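Local coordinates for uncharacterized protein (Acinetobacter baumannii, PDB 5D66) that is of unknown function but folds as an ankyrin repeat domain, a scaffold that in other proteins usually binds partner proteins, at residues A[7-12]-A[37-43]; A[73-78]-A[103-109]; A[77-82]-A[112-117]; A[138-143]-A[155-160]. One frame throughout, in Å; residues are numbered along the deposited sequence. Where two conformers were deposited one is given.

Contact 1 of 4, residues A[7-12]-A[37-43]; sequences LHMAAA and STALMVA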
loop_
_atom_site.group_PDB
_atom_site.type_symbol
_atom_site.label_atom_id
_atom_site.label_comp_id
_atom_site.label_asym_id
_atom_site.label_seq_id
_atom_site.Cartn_x
_atom_site.Cartn_y
_atom_site.Cartn_z
ATOM N N LEU A 7 -16.224 -4.743 -19.482
ATOM C CA LEU A 7 -15.506 -3.642 -18.886
ATOM C C LEU A 7 -14.189 -4.118 -18.259
ATOM O O LEU A 7 -13.161 -3.475 -18.364
ATOM C CB LEU A 7 -16.343 -2.925 -17.851
ATOM C CG LEU A 7 -15.720 -1.668 -17.249
ATOM C CD1 LEU A 7 -15.491 -0.568 -18.289
ATOM C CD2 LEU A 7 -16.538 -1.125 -16.114
ATOM N N HIS A 8 -14.246 -5.308 -17.659
ATOM C CA HIS A 8 -13.093 -5.899 -17.004
ATOM C C HIS A 8 -12.014 -6.213 -18.043
ATOM O O HIS A 8 -10.826 -5.972 -17.809
ATOM C CB HIS A 8 -13.490 -7.131 -16.248
ATOM C CG HIS A 8 -14.450 -6.854 -15.121
ATOM N ND1 HIS A 8 -15.768 -6.515 -15.351
ATOM C CD2 HIS A 8 -14.283 -6.883 -13.766
ATOM C CE1 HIS A 8 -16.349 -6.328 -14.193
ATOM N NE2 HIS A 8 -15.468 -6.514 -13.223
HETATM N N MSE A 9 -12.418 -6.773 -19.177
HETATM C CA MSE A 9 -11.439 -7.086 -20.228
HETATM C C MSE A 9 -10.819 -5.799 -20.772
HETATM O O MSE A 9 -9.601 -5.699 -21.005
HETATM C CB MSE A 9 -12.091 -7.863 -21.379
HETATM C CG MSE A 9 -11.041 -8.256 -22.482
HETATM SE SE MSE A 9 -9.823 -9.707 -21.848
HETATM C CE MSE A 9 -8.116 -8.994 -21.627
ATOM N N ALA A 10 -11.643 -4.787 -20.974
ATOM C CA ALA A 10 -11.142 -3.497 -21.470
ATOM C C ALA A 10 -10.133 -2.896 -20.474
ATOM O O ALA A 10 -9.080 -2.398 -20.854
ATOM C CB ALA A 10 -12.268 -2.550 -21.752
ATOM N N ALA A 11 -10.453 -3.006 -19.200
ATOM C CA ALA A 11 -9.572 -2.546 -18.123
ATOM C C ALA A 11 -8.252 -3.313 -18.090
ATOM O O ALA A 11 -7.191 -2.715 -17.952
ATOM C CB ALA A 11 -10.294 -2.631 -16.786
ATOM N N ALA A 12 -8.320 -4.621 -18.267
ATOM C CA ALA A 12 -7.116 -5.430 -18.326
ATOM C C ALA A 12 -6.215 -5.045 -19.503
ATOM O O ALA A 12 -4.992 -5.140 -19.421
ATOM C CB ALA A 12 -7.471 -6.892 -18.454
ATOM N N SER A 37 -14.278 -9.461 -8.742
ATOM C CA SER A 37 -13.375 -8.320 -8.908
ATOM C C SER A 37 -14.041 -7.169 -9.645
ATOM O O SER A 37 -14.785 -7.396 -10.590
ATOM C CB SER A 37 -12.121 -8.746 -9.682
ATOM O OG SER A 37 -11.395 -9.762 -9.036
ATOM N N THR A 38 -13.758 -5.955 -9.250
ATOM C CA THR A 38 -14.137 -4.795 -10.004
ATOM C C THR A 38 -13.160 -4.569 -11.183
ATOM O O THR A 38 -12.001 -4.988 -11.150
ATOM C CB THR A 38 -14.222 -3.522 -9.168
ATOM O OG1 THR A 38 -12.902 -3.154 -8.802
ATOM C CG2 THR A 38 -15.100 -3.658 -7.957
ATOM N N ALA A 39 -13.603 -3.786 -12.161
ATOM C CA ALA A 39 -12.779 -3.467 -13.284
ATOM C C ALA A 39 -11.579 -2.615 -12.840
ATOM O O ALA A 39 -10.460 -2.764 -13.353
ATOM C CB ALA A 39 -13.548 -2.811 -14.383
ATOM N N LEU A 40 -11.797 -1.701 -11.879
ATOM C CA LEU A 40 -10.667 -0.934 -11.372
ATOM C C LEU A 40 -9.643 -1.843 -10.672
ATOM O O LEU A 40 -8.446 -1.620 -10.805
ATOM C CB LEU A 40 -11.151 0.161 -10.413
ATOM C CG LEU A 40 -10.028 0.957 -9.723
ATOM C CD1 LEU A 40 -9.132 1.673 -10.730
ATOM C CD2 LEU A 40 -10.602 1.951 -8.716
HETATM N N MSE A 41 -10.085 -2.870 -9.951
HETATM C CA MSE A 41 -9.140 -3.814 -9.354
HETATM C C MSE A 41 -8.329 -4.512 -10.445
HETATM O O MSE A 41 -7.090 -4.628 -10.326
HETATM C CB MSE A 41 -9.852 -4.789 -8.473
HETATM C CG MSE A 41 -8.877 -5.599 -7.622
HETATM SE SE MSE A 41 -7.878 -4.568 -6.288
HETATM C CE MSE A 41 -6.095 -4.705 -6.987
ATOM N N VAL A 42 -8.981 -4.936 -11.537
ATOM C CA VAL A 42 -8.292 -5.553 -12.669
ATOM C C VAL A 42 -7.251 -4.613 -13.250
ATOM O O VAL A 42 -6.087 -4.989 -13.485
ATOM C CB VAL A 42 -9.300 -6.012 -13.716
ATOM C CG1 VAL A 42 -8.613 -6.474 -14.983
ATOM C CG2 VAL A 42 -10.187 -7.126 -13.146
ATOM N N ALA A 43 -7.615 -3.350 -13.474
ATOM C CA ALA A 43 -6.670 -2.362 -14.017
ATOM C C ALA A 43 -5.503 -2.161 -13.074
ATOM O O ALA A 43 -4.348 -2.033 -13.494
ATOM C CB ALA A 43 -7.359 -1.044 -14.271
#
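Helix 7-12 and helix 39-43 run side by side in the same direction. Their axes are 21° apart (signed crossing angle -21°) and approach to 8.0 Å, with the CA atoms of His8 and Ala39 4.5 Å apart and Ala11 in register with Ala43. Small residues permit this closeness. Ala11 CB packs against the methyls of Ala39 and Ala43 and rests 3.4 Å from Ala39 O, while Leu7 brings CG and CD2 onto Ala39 CB. His8 reaches past the end of the second helix: with CG anti to the carbonyl carbon (chi1 -64°), it sets its ring so that Ala39 CB lies over one face, 4.2 Å from the centroid and almost on the ring normal, a CH-pi contact. At the ring edge, NE2 gives a weak, bent hydrogen bond to Ser37 O, 2.9 Å long. Val42 bridges the middle, with CG2 at the edge of the His8 ring and CG1 3.7 Å from Ala12 CB and also against His8 O. Thr38, at the N-cap, accepts from Met41 N through OG1 at 3.1 Å, consistent with a held turn that presents Ser37 O. Beyond the pair, Asn48 ND2 bonds to Ala11 O. Near-parallel helices joined by alanines, with a histidine reaching the adjoining loop, are characteristic of the ankyrin repeat stack and its TPLH-type helix starts.

Contact 2 of 4, residues A[73-78]-A[103-109]; sequences YLYAGA and GTALIPA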
loop_
_atom_site.group_PDB
_atom_site.type_symbol
_atom_site.label_atom_id
_atom_site.label_comp_id
_atom_site.label_asym_id
_atom_site.label_seq_id
_atom_site.Cartn_x
_atom_site.Cartn_y
_atom_site.Cartn_z
ATOM N N TYR A 73 -6.515 0.886 -3.783
ATOM C CA TYR A 73 -5.608 1.650 -2.923
ATOM C C TYR A 73 -4.584 0.717 -2.243
ATOM O O TYR A 73 -3.378 0.976 -2.258
ATOM C CB TYR A 73 -6.448 2.435 -1.911
ATOM C CG TYR A 73 -5.709 2.757 -0.625
ATOM C CD1 TYR A 73 -4.681 3.676 -0.604
ATOM C CD2 TYR A 73 -6.022 2.100 0.552
ATOM C CE1 TYR A 73 -4.011 3.949 0.598
ATOM C CE2 TYR A 73 -5.373 2.367 1.742
ATOM C CZ TYR A 73 -4.329 3.251 1.745
ATOM O OH TYR A 73 -3.636 3.518 2.912
ATOM N N LEU A 74 -5.060 -0.324 -1.547
ATOM C CA LEU A 74 -4.157 -1.173 -0.785
ATOM C C LEU A 74 -3.112 -1.837 -1.662
ATOM O O LEU A 74 -1.939 -1.941 -1.293
ATOM C CB LEU A 74 -4.911 -2.206 0.029
ATOM C CG LEU A 74 -5.685 -1.697 1.188
ATOM C CD1 LEU A 74 -6.734 -2.732 1.647
ATOM C CD2 LEU A 74 -4.761 -1.419 2.357
ATOM N N TYR A 75 -3.533 -2.333 -2.818
ATOM C CA TYR A 75 -2.676 -3.049 -3.715
ATOM C C TYR A 75 -1.659 -2.078 -4.368
ATOM O O TYR A 75 -0.471 -2.390 -4.496
ATOM C CB TYR A 75 -3.467 -3.697 -4.833
ATOM C CG TYR A 75 -2.710 -4.660 -5.692
ATOM C CD1 TYR A 75 -2.680 -5.987 -5.371
ATOM C CD2 TYR A 75 -2.051 -4.261 -6.824
ATOM C CE1 TYR A 75 -1.961 -6.906 -6.126
ATOM C CE2 TYR A 75 -1.352 -5.147 -7.581
ATOM C CZ TYR A 75 -1.312 -6.488 -7.248
ATOM O OH TYR A 75 -0.636 -7.410 -8.039
ATOM N N ALA A 76 -2.109 -0.895 -4.790
ATOM C CA ALA A 76 -1.193 0.073 -5.397
ATOM C C ALA A 76 -0.113 0.453 -4.382
ATOM O O ALA A 76 1.069 0.597 -4.747
ATOM C CB ALA A 76 -1.903 1.304 -5.911
ATOM N N GLY A 77 -0.486 0.642 -3.124
ATOM C CA GLY A 77 0.525 0.947 -2.108
ATOM C C GLY A 77 1.509 -0.205 -1.912
ATOM O O GLY A 77 2.738 -0.011 -1.890
ATOM N N ALA A 78 1.026 -1.434 -1.803
ATOM C CA ALA A 78 1.896 -2.584 -1.584
ATOM C C ALA A 78 2.852 -2.806 -2.743
ATOM O O ALA A 78 3.999 -3.225 -2.520
ATOM C CB ALA A 78 1.080 -3.837 -1.338
ATOM N N GLY A 103 -2.695 -5.265 7.620
ATOM C CA GLY A 103 -1.833 -4.127 7.478
ATOM C C GLY A 103 -2.434 -2.994 6.676
ATOM O O GLY A 103 -3.278 -3.174 5.852
ATOM N N THR A 104 -2.021 -1.765 6.990
ATOM C CA THR A 104 -2.272 -0.654 6.127
ATOM C C THR A 104 -1.473 -0.771 4.829
ATOM O O THR A 104 -0.628 -1.644 4.706
ATOM C CB THR A 104 -1.834 0.631 6.826
ATOM O OG1 THR A 104 -0.414 0.527 6.983
ATOM C CG2 THR A 104 -2.499 0.895 8.135
ATOM N N ALA A 105 -1.710 0.135 3.888
ATOM C CA ALA A 105 -0.908 0.164 2.660
ATOM C C ALA A 105 0.569 0.468 2.942
ATOM O O ALA A 105 1.443 0.135 2.158
ATOM C CB ALA A 105 -1.492 1.163 1.661
ATOM N N LEU A 106 0.824 1.189 4.037
ATOM C CA LEU A 106 2.172 1.576 4.385
ATOM C C LEU A 106 3.060 0.428 4.750
ATOM O O LEU A 106 4.269 0.459 4.475
ATOM C CB LEU A 106 2.133 2.602 5.528
ATOM C CG LEU A 106 3.398 3.093 6.095
ATOM C CD1 LEU A 106 4.276 3.781 4.979
ATOM C CD2 LEU A 106 3.177 4.060 7.211
ATOM N N ILE A 107 2.535 -0.569 5.427
ATOM C CA ILE A 107 3.365 -1.670 5.947
ATOM C C ILE A 107 4.031 -2.444 4.782
ATOM O O ILE A 107 5.272 -2.594 4.793
ATOM C CB ILE A 107 2.624 -2.551 6.946
ATOM C CG1 ILE A 107 2.233 -1.709 8.173
ATOM C CG2 ILE A 107 3.558 -3.699 7.357
ATOM C CD1 ILE A 107 1.469 -2.447 9.203
ATOM N N PRO A 108 3.293 -2.902 3.756
ATOM C CA PRO A 108 3.974 -3.576 2.637
ATOM C C PRO A 108 4.870 -2.657 1.856
ATOM O O PRO A 108 5.907 -3.085 1.319
ATOM C CB PRO A 108 2.832 -4.166 1.821
ATOM C CG PRO A 108 1.637 -3.322 2.177
ATOM C CD PRO A 108 1.833 -3.074 3.647
ATOM N N ALA A 109 4.544 -1.365 1.742
ATOM C CA ALA A 109 5.414 -0.427 1.048
ATOM C C ALA A 109 6.765 -0.371 1.760
ATOM O O ALA A 109 7.835 -0.390 1.118
ATOM C CB ALA A 109 4.768 0.919 0.987
HETATM O O HOH W 1 -4.326 1.715 4.926
#
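Ala105 CB meets both Tyr73 and Leu74 where helix 72-79 stacks on helix 106-111, the first helices of two neighbouring helical pairs in the ankyrin solenoid. Ala105 CB lies 3.4 Å from Tyr73 OH and nearly as close to CZ, oblique to the ring. Leu74 contributes CD2, which comes 3.8 Å from Ala105 N and somewhat farther from the methyl. One turn on, Gly77 presents bare backbone to the same alanine: Gly77 CA is 4.3 Å from Ala105 CB, with no side chain to contest the methyl's space. Gly77 O in turn touches Ala109 CB at 3.6 Å. The last turn is closed by Ala78, whose CB packs against CB and CG of the Pro108 ring, 3.6 Å from CG.

The next shell positions these groups. Tyr73 holds CG anti to the backbone N (chi1 154°), which carries the ring across to Ala105, and Leu85 and Leu89 of helix 82-90 and Leu121 of helix 115-124 line its course. Ser71 OG accepts from Leu74 N near the start of the tyrosine's helix. Across the contact, Thr104 OG1 receives a weak capping bond from Leu106 N, and Asn99 OD1 takes Gly103 N. A single water in the plane of the tyrosine ring joins the two segments by accepting twice, from Tyr73 OH at 2.8 Å and from Ala105 N at 3.2 Å.

Contact 3 of 4, residues A[77-82]-A[112-117]; sequences GAQGYL and RGHVET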
loop_
_atom_site.group_PDB
_atom_site.type_symbol
_atom_site.label_atom_id
_atom_site.label_comp_id
_atom_site.label_asym_id
_atom_site.label_seq_id
_atom_site.Cartn_x
_atom_site.Cartn_y
_atom_site.Cartn_z
ATOM N N GLY A 77 -0.486 0.642 -3.124
ATOM C CA GLY A 77 0.525 0.947 -2.108
ATOM C C GLY A 77 1.509 -0.205 -1.912
ATOM O O GLY A 77 2.738 -0.011 -1.890
ATOM N N ALA A 78 1.026 -1.434 -1.803
ATOM C CA ALA A 78 1.896 -2.584 -1.584
ATOM C C ALA A 78 2.852 -2.806 -2.743
ATOM O O ALA A 78 3.999 -3.225 -2.520
ATOM C CB ALA A 78 1.080 -3.837 -1.338
ATOM N N GLN A 79 2.416 -2.503 -3.957
ATOM C CA GLN A 79 3.216 -2.756 -5.144
ATOM C C GLN A 79 4.057 -1.572 -5.590
ATOM O O GLN A 79 4.817 -1.685 -6.536
ATOM C CB GLN A 79 2.339 -3.219 -6.308
ATOM C CG GLN A 79 1.538 -4.469 -6.028
ATOM C CD GLN A 79 2.363 -5.680 -5.669
ATOM O OE1 GLN A 79 1.965 -6.482 -4.800
ATOM N NE2 GLN A 79 3.516 -5.827 -6.305
ATOM N N GLY A 80 3.919 -0.426 -4.917
ATOM C CA GLY A 80 4.652 0.755 -5.378
ATOM C C GLY A 80 4.149 1.302 -6.701
ATOM O O GLY A 80 4.903 1.890 -7.462
ATOM N N TYR A 81 2.873 1.087 -6.987
ATOM C CA TYR A 81 2.258 1.631 -8.216
ATOM C C TYR A 81 1.826 3.062 -7.841
ATOM O O TYR A 81 0.677 3.349 -7.543
ATOM C CB TYR A 81 1.086 0.774 -8.647
ATOM C CG TYR A 81 1.437 -0.611 -9.161
ATOM C CD1 TYR A 81 2.744 -1.016 -9.444
ATOM C CD2 TYR A 81 0.431 -1.535 -9.362
ATOM C CE1 TYR A 81 3.018 -2.298 -9.904
ATOM C CE2 TYR A 81 0.709 -2.813 -9.868
ATOM C CZ TYR A 81 2.007 -3.162 -10.123
ATOM O OH TYR A 81 2.271 -4.428 -10.612
ATOM N N LEU A 82 2.790 3.967 -7.926
ATOM C CA LEU A 82 2.664 5.224 -7.245
ATOM C C LEU A 82 1.705 6.172 -7.993
ATOM O O LEU A 82 0.978 6.921 -7.346
ATOM C CB LEU A 82 4.062 5.767 -7.046
ATOM C CG LEU A 82 4.157 7.063 -6.262
ATOM C CD1 LEU A 82 3.485 6.932 -4.892
ATOM C CD2 LEU A 82 5.641 7.371 -6.128
ATOM N N ARG A 112 8.748 -3.735 1.314
ATOM C CA ARG A 112 9.280 -3.933 -0.011
ATOM C C ARG A 112 10.302 -2.875 -0.413
ATOM O O ARG A 112 10.874 -2.930 -1.484
ATOM C CB ARG A 112 8.163 -4.063 -1.017
ATOM C CG ARG A 112 7.266 -5.286 -0.690
ATOM C CD ARG A 112 6.148 -5.388 -1.495
ATOM N NE ARG A 112 5.132 -6.266 -0.962
ATOM C CZ ARG A 112 4.001 -6.536 -1.607
ATOM N NH1 ARG A 112 3.832 -6.176 -2.864
ATOM N NH2 ARG A 112 3.118 -7.372 -1.047
ATOM N N GLY A 113 10.551 -1.906 0.465
ATOM C CA GLY A 113 11.579 -0.924 0.190
ATOM C C GLY A 113 11.169 0.130 -0.779
ATOM O O GLY A 113 12.028 0.744 -1.415
ATOM N N HIS A 114 9.869 0.435 -0.892
ATOM C CA HIS A 114 9.362 1.404 -1.862
ATOM C C HIS A 114 9.392 2.810 -1.207
ATOM O O HIS A 114 8.423 3.227 -0.594
ATOM C CB HIS A 114 7.902 1.065 -2.281
ATOM C CG HIS A 114 7.716 -0.236 -2.968
ATOM N ND1 HIS A 114 8.552 -0.716 -3.938
ATOM C CD2 HIS A 114 6.726 -1.161 -2.821
ATOM C CE1 HIS A 114 8.062 -1.858 -4.418
ATOM N NE2 HIS A 114 6.983 -2.167 -3.719
ATOM N N VAL A 115 10.547 3.464 -1.322
ATOM C CA VAL A 115 10.791 4.661 -0.530
ATOM C C VAL A 115 9.758 5.782 -0.828
ATOM O O VAL A 115 9.204 6.377 0.092
ATOM C CB VAL A 115 12.241 5.204 -0.747
ATOM C CG1 VAL A 115 12.489 6.480 0.052
ATOM C CG2 VAL A 115 13.281 4.185 -0.376
ATOM N N GLU A 116 9.536 6.069 -2.107
ATOM C CA GLU A 116 8.647 7.192 -2.450
ATOM C C GLU A 116 7.201 6.859 -2.081
ATOM O O GLU A 116 6.450 7.750 -1.700
ATOM C CB GLU A 116 8.747 7.597 -3.921
ATOM C CG GLU A 116 10.111 8.123 -4.293
ATOM C CD GLU A 116 10.583 9.186 -3.371
ATOM O OE1 GLU A 116 9.828 10.116 -3.051
ATOM O OE2 GLU A 116 11.717 9.103 -2.882
ATOM N N THR A 117 6.829 5.586 -2.141
ATOM C CA THR A 117 5.489 5.162 -1.709
ATOM C C THR A 117 5.339 5.355 -0.180
ATOM O O THR A 117 4.335 5.882 0.290
ATOM C CB THR A 117 5.230 3.743 -2.093
ATOM O OG1 THR A 117 5.290 3.600 -3.519
ATOM C CG2 THR A 117 3.878 3.269 -1.644
HETATM O O HOH W 2 0.060 -7.083 -2.593
#
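The imidazole of His114 is sandwiched between aliphatic carbons: Gly80 CA lies 3.8 Å above one face, making a CH-pi contact, and Arg112 CB of its own segment lies 3.4 Å from the opposite face. Gly80 carries no side chain between its backbone and the ring, and its positive phi (69°) belongs to a Schellman motif that ends helix 72-79; Gly113 likewise ends helix 106-111. Arg112, extended from CG to NE, lays a guanidinium face over Ala78 CB. In one of two conformers of Gln79, Arg112 NH1 donates to OE1 at 2.7 Å. For that conformer the acceptor lies in the guanidinium plane, but the donor stands 63° out of the carbonyl plane, off the amide lone pairs, and the bond is doubtful as a constant feature. Farther along, Thr117 sets CG2 3.5 Å from Gly77 O and OG1 3.5 Å from Gly80 CA, while Leu82 CD1 slides past it. The carboxylate of Glu116 turns elsewhere, to a salt bridge with Arg119. The end of helix 72-79 thus meets the 112-117 turn of the ankyrin stack through ring, aliphatic and Thr117 contacts together, and the polar Arg112-Gln79 link is probably an adaptable addition at the surface.

Contact 4 of 4, residues A[138-143]-A[155-160]; sequences ALLEAI and IVALLL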
loop_
_atom_site.group_PDB
_atom_site.type_symbol
_atom_site.label_atom_id
_atom_site.label_comp_id
_atom_site.label_asym_id
_atom_site.label_seq_id
_atom_site.Cartn_x
_atom_site.Cartn_y
_atom_site.Cartn_z
ATOM N N ALA A 138 5.163 -0.975 10.308
ATOM C CA ALA A 138 5.998 -0.625 9.169
ATOM C C ALA A 138 7.492 -0.617 9.572
ATOM O O ALA A 138 8.289 -1.098 8.826
ATOM C CB ALA A 138 5.563 0.693 8.598
ATOM N N LEU A 139 7.793 -0.003 10.721
ATOM C CA LEU A 139 9.143 0.052 11.221
ATOM C C LEU A 139 9.732 -1.360 11.406
ATOM O O LEU A 139 10.863 -1.634 10.963
ATOM C CB LEU A 139 9.202 0.851 12.512
ATOM C CG LEU A 139 10.570 1.038 13.159
ATOM C CD1 LEU A 139 11.530 1.753 12.280
ATOM C CD2 LEU A 139 10.407 1.753 14.468
ATOM N N LEU A 140 9.010 -2.225 12.071
ATOM C CA LEU A 140 9.491 -3.587 12.296
ATOM C C LEU A 140 9.727 -4.292 10.989
ATOM O O LEU A 140 10.762 -4.963 10.812
ATOM C CB LEU A 140 8.572 -4.362 13.213
ATOM C CG LEU A 140 8.652 -3.979 14.678
ATOM C CD1 LEU A 140 7.436 -4.431 15.452
ATOM C CD2 LEU A 140 9.887 -4.578 15.331
ATOM N N GLU A 141 8.776 -4.226 10.060
ATOM C CA GLU A 141 9.010 -4.898 8.766
ATOM C C GLU A 141 10.186 -4.324 8.008
ATOM O O GLU A 141 10.919 -5.084 7.376
ATOM C CB GLU A 141 7.751 -4.892 7.908
ATOM C CG GLU A 141 6.632 -5.743 8.493
ATOM C CD GLU A 141 5.688 -6.380 7.471
ATOM O OE1 GLU A 141 5.968 -6.369 6.317
ATOM O OE2 GLU A 141 4.661 -6.941 7.877
ATOM N N ALA A 142 10.362 -3.013 8.019
ATOM C CA ALA A 142 11.494 -2.450 7.302
ATOM C C ALA A 142 12.825 -2.979 7.828
ATOM O O ALA A 142 13.780 -3.173 7.067
ATOM C CB ALA A 142 11.461 -0.951 7.410
ATOM N N ILE A 143 12.882 -3.314 9.129
ATOM C CA ILE A 143 14.100 -3.819 9.744
ATOM C C ILE A 143 14.216 -5.313 9.490
ATOM O O ILE A 143 15.282 -5.757 8.997
ATOM C CB ILE A 143 14.096 -3.516 11.255
ATOM C CG1 ILE A 143 14.128 -1.987 11.510
ATOM C CG2 ILE A 143 15.309 -4.174 11.939
ATOM C CD1 ILE A 143 13.862 -1.564 12.857
ATOM N N ILE A 155 13.799 4.505 4.665
ATOM C CA ILE A 155 12.430 4.257 5.154
ATOM C C ILE A 155 12.391 4.327 6.667
ATOM O O ILE A 155 11.460 4.909 7.247
ATOM C CB ILE A 155 11.931 2.930 4.606
ATOM C CG1 ILE A 155 11.548 3.107 3.127
ATOM C CG2 ILE A 155 10.775 2.365 5.415
ATOM C CD1 ILE A 155 11.466 1.879 2.330
ATOM N N VAL A 156 13.355 3.693 7.360
ATOM C CA VAL A 156 13.459 3.867 8.819
ATOM C C VAL A 156 13.497 5.346 9.205
ATOM O O VAL A 156 12.799 5.798 10.118
ATOM C CB VAL A 156 14.593 3.050 9.387
ATOM C CG1 VAL A 156 14.888 3.425 10.843
ATOM C CG2 VAL A 156 14.307 1.553 9.266
ATOM N N ALA A 157 14.393 6.095 8.536
ATOM C CA ALA A 157 14.516 7.498 8.850
ATOM C C ALA A 157 13.209 8.249 8.659
ATOM O O ALA A 157 12.850 9.109 9.456
ATOM C CB ALA A 157 15.657 8.112 8.108
ATOM N N LEU A 158 12.521 7.962 7.555
ATOM C CA LEU A 158 11.227 8.627 7.267
ATOM C C LEU A 158 10.219 8.320 8.332
ATOM O O LEU A 158 9.510 9.210 8.826
ATOM C CB LEU A 158 10.640 8.164 5.916
ATOM C CG LEU A 158 11.338 8.671 4.657
ATOM C CD1 LEU A 158 10.677 8.025 3.428
ATOM C CD2 LEU A 158 11.270 10.134 4.538
ATOM N N LEU A 159 10.109 7.073 8.702
ATOM C CA LEU A 159 9.106 6.637 9.727
ATOM C C LEU A 159 9.370 7.320 11.057
ATOM O O LEU A 159 8.488 7.799 11.730
ATOM C CB LEU A 159 9.087 5.129 9.899
ATOM C CG LEU A 159 8.485 4.391 8.666
ATOM C CD1 LEU A 159 8.885 2.897 8.760
ATOM C CD2 LEU A 159 6.974 4.483 8.612
ATOM N N LEU A 160 10.649 7.304 11.462
ATOM C CA LEU A 160 11.019 7.877 12.758
ATOM C C LEU A 160 10.808 9.390 12.758
ATOM O O LEU A 160 10.247 9.951 13.716
ATOM C CB LEU A 160 12.435 7.513 13.129
ATOM C CG LEU A 160 12.672 6.030 13.406
ATOM C CD1 LEU A 160 14.189 5.805 13.575
ATOM C CD2 LEU A 160 11.929 5.558 14.602
#
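Leu139 turns CG anti to its backbone nitrogen (chi1 -178°), and Leu159 turns CG anti to the carbonyl carbon (chi1 -70°); from facing helices, these choices send both isobutyl groups into the gap. Leu159 reaches deeper, its CD1 coming 3.7 Å from Leu139 N, with CD2 4.0 Å from Ala138 CB. The leucine therefore lies against the backbone at the start of helix 138-143 and does not merely meet side chains. Leu139 forks over the opposite helix: CD1 lies 4.0 Å from Val156 CG1 and nearly as close to CG2, crossing the valine obliquely, while CD2 meets Leu160 CD2 at 4.1 Å with the two side chains about at right angles. One turn along, the methyl of Ala142 is 3.9 Å from Ile155 CG2, and Ile143 CG1 touches Val156 CG2 at 4.2 Å, so Val156 CG2 is shared between Leu139 and the next turn, while CG1 meets Leu139.

The helix directions differ by 166°, an antiparallel pair, and the axes come no closer than 9.8 Å. That separation fits an interface filled mainly by branched aliphatic side chains packing on Ala138 and Ala142, and the side-chain contacts across it are all apolar. Such a pair, joined by a short connection, is the helix-turn-helix element of ankyrin repeats. Its flanks are covered on both sides of the stack: Ile107 and Ala110 of helix 106-111 touch Ala138, Val115 and Val118 of helix 115-124 touch Ile155, and Pro176 and His179 of helix 176-183 meet Leu139 and Ile143 respectively.

In the fold
From the N terminus, contact 1 closes a loop of 24 residues that holds helix 16-23, joining helix 6-12 to helix 39-45. Contact 2 opens later, on helix 72-79, and closes a loop of the same length around helix 82-90. Contact 3 starts from the same helix, sharing Gly77 and Ala78, but ends farther on; its loop therefore crosses that of contact 2, and together they tie helix 72-79 to both helix 106-111 and helix 115-124. Contact 4 follows in series, a shorter closure between helices 138-144 and 150-162. Met41 against Tyr75 links contacts 1 and 2, while Ile107 and Ile155 bring contact 4 against contacts 2 and 3 respectively, continuing the stack.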